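Local coordinates for peptide ABC transporter, peptide-binding protein (Thermus thermophilus, PDB 2D5W) that binds oligopeptides, here a pentapeptide, as the solute-binding protein of an ABC transporter, and probably delivers them for uptake across the membrane, at residues Gln4-Pro16 and Gly264-Thr276. Residues are numbered along the deposited sequence; the frame is centred on the assembly and turned at random.
Sequences QDNSLVIGASQEP and GGSIDATSSVSLT
D268 grips V9 through its carboxylate: OD2 accepts from V9 N at 2.8 Å on the anti lone pair, with an N-H...O angle of 163°. CG lies anti to its own carbonyl carbon (chi1 -59°), which brings OD2 to V9 N, and the other oxygen, OD1, is held by a salt bridge to R557. With an alanine in place of D268, V9 N would probably lose its acceptor and R557 its carboxylate mate.

From V9 onward the backbones continue as a short parallel ladder, with I10 opposite A269 and G11 opposite T270. A269 N gives to V9 O at 3.2 Å, G11 N to A269 O at 2.9 Å and S271 N to G11 O, and a CA-H...O contact from I10 to A269 O supplements them. Beyond the last bridge the ladder ends, and two separate bonds join S13 to the turn: S13 N gives to V273 O at 2.9 Å and S13 OG to S274 O, in that carbonyl's plane. S271 OG accepts from V273 N, the mark of an ST turn, and also hydrogen-bonds E35 of helix 31-40; S274 OG gives to S271 O.

Among the side chains, V9 CG1 meets I267 CG1 at 4.3 Å and L8 CD1 lies against D268 CB. I267 CG2 lies 3.5 Å from G11 N, and a beta carbon at G11 would crowd I267 CD1, which fits glycine there. V273 CG1 abuts the extended Q14 side chain at about a right angle, 3.4 Å from CD; Q14 OE1 bonds S443, its NE2 the backbone of the bound peptide, so this end of the contact borders the ligand site.

Strand 269-270 is an outermost strand of the five-stranded mixed sheet within this chain, with strand 7-12 between it and the parallel strand 246-251. Helix 31-40 covers I10, A12 and S271, whereas helix 255-264 packs against S13, I267 and T270.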
loop_
_atom_site.group_PDB
_atom_site.type_symbol
_atom_site.label_atom_id
_atom_site.label_comp_id
_atom_site.label_asym_id
_atom_site.label_seq_id
_atom_site.Cartn_x
_atom_site.Cartn_y
_atom_site.Cartn_z
ATOM N N GLN A 4 25.459 -10.290 19.009
ATOM C CA GLN A 4 26.208 -9.672 20.095
ATOM C C GLN A 4 25.279 -9.040 21.126
ATOM O O GLN A 4 25.240 -9.464 22.282
ATOM C CB GLN A 4 27.151 -8.604 19.534
ATOM C CG GLN A 4 28.014 -7.917 20.582
ATOM C CD GLN A 4 29.034 -8.849 21.202
ATOM O OE1 GLN A 4 28.684 -9.882 21.773
ATOM N NE2 GLN A 4 30.308 -8.487 21.095
ATOM N N ASP A 5 24.535 -8.024 20.701
ATOM C CA ASP A 5 23.610 -7.334 21.591
ATOM C C ASP A 5 22.175 -7.810 21.386
ATOM O O ASP A 5 21.242 -7.269 21.979
ATOM C CB ASP A 5 23.694 -5.821 21.374
ATOM C CG ASP A 5 23.365 -5.415 19.953
ATOM O OD1 ASP A 5 23.398 -4.202 19.659
ATOM O OD2 ASP A 5 23.076 -6.307 19.129
ATOM N N ASN A 6 22.011 -8.822 20.541
ATOM C CA ASN A 6 20.701 -9.398 20.258
ATOM C C ASN A 6 19.728 -8.363 19.696
ATOM O O ASN A 6 18.636 -8.155 20.234
ATOM C CB ASN A 6 20.130 -10.021 21.534
ATOM C CG ASN A 6 19.110 -11.092 21.246
ATOM O OD1 ASN A 6 18.850 -11.416 20.088
ATOM N ND2 ASN A 6 18.529 -11.660 22.296
ATOM N N SER A 7 20.131 -7.724 18.603
ATOM C CA SER A 7 19.308 -6.709 17.960
ATOM C C SER A 7 19.152 -6.970 16.466
ATOM O O SER A 7 19.834 -7.824 15.894
ATOM C CB SER A 7 19.921 -5.324 18.167
ATOM O OG SER A 7 21.204 -5.244 17.567
ATOM N N LEU A 8 18.251 -6.215 15.848
ATOM C CA LEU A 8 17.962 -6.330 14.423
ATOM C C LEU A 8 17.883 -4.952 13.770
ATOM O O LEU A 8 16.985 -4.165 14.081
ATOM C CB LEU A 8 16.632 -7.059 14.226
ATOM C CG LEU A 8 16.042 -7.096 12.812
ATOM C CD1 LEU A 8 16.985 -7.825 11.872
ATOM C CD2 LEU A 8 14.687 -7.778 12.845
ATOM N N VAL A 9 18.822 -4.659 12.875
ATOM C CA VAL A 9 18.838 -3.381 12.173
ATOM C C VAL A 9 18.320 -3.613 10.758
ATOM O O VAL A 9 18.880 -4.412 10.000
ATOM C CB VAL A 9 20.265 -2.787 12.112
ATOM C CG1 VAL A 9 20.268 -1.505 11.288
ATOM C CG2 VAL A 9 20.772 -2.511 13.520
ATOM N N ILE A 10 17.241 -2.916 10.418
ATOM C CA ILE A 10 16.604 -3.035 9.113
ATOM C C ILE A 10 16.777 -1.749 8.316
ATOM O O ILE A 10 16.503 -0.659 8.816
ATOM C CB ILE A 10 15.097 -3.334 9.278
ATOM C CG1 ILE A 10 14.915 -4.631 10.071
ATOM C CG2 ILE A 10 14.428 -3.431 7.920
ATOM C CD1 ILE A 10 13.484 -4.906 10.495
ATOM N N GLY A 11 17.236 -1.882 7.075
ATOM C CA GLY A 11 17.433 -0.719 6.230
ATOM C C GLY A 11 16.265 -0.462 5.299
ATOM O O GLY A 11 15.746 -1.386 4.666
ATOM N N ALA A 12 15.859 0.803 5.208
ATOM C CA ALA A 12 14.748 1.208 4.352
ATOM C C ALA A 12 15.091 2.508 3.631
ATOM O O ALA A 12 15.882 3.310 4.127
ATOM C CB ALA A 12 13.484 1.392 5.191
ATOM N N SER A 13 14.484 2.717 2.465
ATOM C CA SER A 13 14.737 3.924 1.681
ATOM C C SER A 13 13.609 4.955 1.764
ATOM O O SER A 13 13.668 5.997 1.110
ATOM C CB SER A 13 14.993 3.561 0.219
ATOM O OG SER A 13 13.872 2.913 -0.350
ATOM N N GLN A 14 12.584 4.653 2.557
ATOM C CA GLN A 14 11.456 5.557 2.749
ATOM C C GLN A 14 11.104 5.540 4.224
ATOM O O GLN A 14 11.286 4.526 4.897
ATOM C CB GLN A 14 10.262 5.111 1.906
ATOM C CG GLN A 14 10.537 5.217 0.416
ATOM C CD GLN A 14 9.390 4.743 -0.445
ATOM O OE1 GLN A 14 8.235 4.720 -0.017
ATOM N NE2 GLN A 14 9.700 4.371 -1.678
ATOM N N GLU A 15 10.605 6.663 4.723
ATOM C CA GLU A 15 10.254 6.794 6.132
ATOM C C GLU A 15 8.785 7.166 6.312
ATOM O O GLU A 15 8.245 7.965 5.552
ATOM C CB GLU A 15 11.136 7.871 6.769
ATOM C CG GLU A 15 10.966 8.039 8.270
ATOM C CD GLU A 15 11.982 8.999 8.871
ATOM O OE1 GLU A 15 12.941 9.380 8.162
ATOM O OE2 GLU A 15 11.834 9.367 10.056
ATOM N N PRO A 16 8.115 6.580 7.315
ATOM C CA PRO A 16 6.703 6.915 7.531
ATOM C C PRO A 16 6.549 8.402 7.841
ATOM O O PRO A 16 7.371 8.978 8.553
ATOM C CB PRO A 16 6.322 6.063 8.740
ATOM C CG PRO A 16 7.268 4.906 8.671
ATOM C CD PRO A 16 8.568 5.548 8.264
ATOM N N GLY A 264 28.158 -2.467 3.273
ATOM C CA GLY A 264 29.066 -2.253 4.391
ATOM C C GLY A 264 28.957 -3.216 5.559
ATOM O O GLY A 264 29.924 -3.394 6.304
ATOM N N GLY A 265 27.781 -3.803 5.754
ATOM C CA GLY A 265 27.611 -4.776 6.819
ATOM C C GLY A 265 26.938 -4.373 8.116
ATOM O O GLY A 265 26.686 -5.240 8.950
ATOM N N SER A 266 26.636 -3.093 8.310
ATOM C CA SER A 266 26.006 -2.669 9.561
ATOM C C SER A 266 24.497 -2.895 9.600
ATOM O O SER A 266 23.869 -2.738 10.648
ATOM C CB SER A 266 26.309 -1.191 9.843
ATOM O OG SER A 266 25.676 -0.339 8.908
ATOM N N ILE A 267 23.921 -3.267 8.464
ATOM C CA ILE A 267 22.486 -3.514 8.373
ATOM C C ILE A 267 22.229 -5.021 8.293
ATOM O O ILE A 267 22.753 -5.712 7.417
ATOM C CB ILE A 267 21.908 -2.775 7.147
ATOM C CG1 ILE A 267 22.012 -1.263 7.388
ATOM C CG2 ILE A 267 20.465 -3.194 6.894
ATOM C CD1 ILE A 267 21.701 -0.410 6.181
ATOM N N ASP A 268 21.422 -5.530 9.220
ATOM C CA ASP A 268 21.130 -6.960 9.281
ATOM C C ASP A 268 20.193 -7.484 8.208
ATOM O O ASP A 268 20.350 -8.612 7.741
ATOM C CB ASP A 268 20.547 -7.318 10.647
ATOM C CG ASP A 268 21.482 -6.980 11.786
ATOM O OD1 ASP A 268 22.651 -7.413 11.745
ATOM O OD2 ASP A 268 21.049 -6.288 12.730
ATOM N N ALA A 269 19.210 -6.676 7.827
ATOM C CA ALA A 269 18.240 -7.089 6.823
ATOM C C ALA A 269 17.626 -5.871 6.167
ATOM O O ALA A 269 17.644 -4.781 6.731
ATOM C CB ALA A 269 17.141 -7.928 7.474
ATOM N N THR A 270 17.081 -6.054 4.972
ATOM C CA THR A 270 16.450 -4.943 4.287
ATOM C C THR A 270 14.932 -5.067 4.306
ATOM O O THR A 270 14.365 -6.159 4.388
ATOM C CB THR A 270 16.938 -4.814 2.834
ATOM O OG1 THR A 270 16.775 -6.064 2.156
ATOM C CG2 THR A 270 18.406 -4.397 2.803
ATOM N N SER A 271 14.292 -3.908 4.254
ATOM C CA SER A 271 12.845 -3.764 4.254
ATOM C C SER A 271 12.288 -4.083 2.871
ATOM O O SER A 271 13.039 -4.209 1.902
ATOM C CB SER A 271 12.517 -2.308 4.619
ATOM O OG SER A 271 11.168 -1.952 4.355
ATOM N N SER A 272 10.968 -4.216 2.779
ATOM C CA SER A 272 10.329 -4.438 1.491
ATOM C C SER A 272 10.410 -3.107 0.728
ATOM O O SER A 272 10.171 -3.060 -0.476
ATOM C CB SER A 272 8.863 -4.849 1.668
ATOM O OG SER A 272 8.088 -3.801 2.227
ATOM N N VAL A 273 10.731 -2.029 1.444
ATOM C CA VAL A 273 10.880 -0.708 0.833
ATOM C C VAL A 273 12.329 -0.286 1.063
ATOM O O VAL A 273 12.649 0.463 1.991
ATOM C CB VAL A 273 9.920 0.329 1.462
ATOM C CG1 VAL A 273 10.012 1.643 0.703
ATOM C CG2 VAL A 273 8.493 -0.197 1.429
ATOM N N SER A 274 13.209 -0.781 0.202
ATOM C CA SER A 274 14.628 -0.503 0.334
ATOM C C SER A 274 15.326 -0.377 -1.013
ATOM O O SER A 274 15.253 0.670 -1.651
ATOM C CB SER A 274 15.287 -1.599 1.189
ATOM O OG SER A 274 15.028 -2.894 0.673
ATOM N N LEU A 275 15.992 -1.446 -1.437
ATOM C CA LEU A 275 16.724 -1.474 -2.697
ATOM C C LEU A 275 15.835 -1.885 -3.856
ATOM O O LEU A 275 14.850 -2.599 -3.674
ATOM C CB LEU A 275 17.887 -2.462 -2.598
ATOM C CG LEU A 275 18.851 -2.282 -1.425
ATOM C CD1 LEU A 275 19.877 -3.412 -1.428
ATOM C CD2 LEU A 275 19.534 -0.927 -1.523
ATOM N N THR A 276 16.190 -1.441 -5.054
ATOM C CA THR A 276 15.415 -1.809 -6.224
ATOM C C THR A 276 16.024 -3.067 -6.853
ATOM O O THR A 276 17.147 -3.455 -6.527
ATOM C CB THR A 276 15.327 -0.637 -7.228
ATOM O OG1 THR A 276 16.638 -0.161 -7.548
ATOM C CG2 THR A 276 14.529 0.508 -6.614
#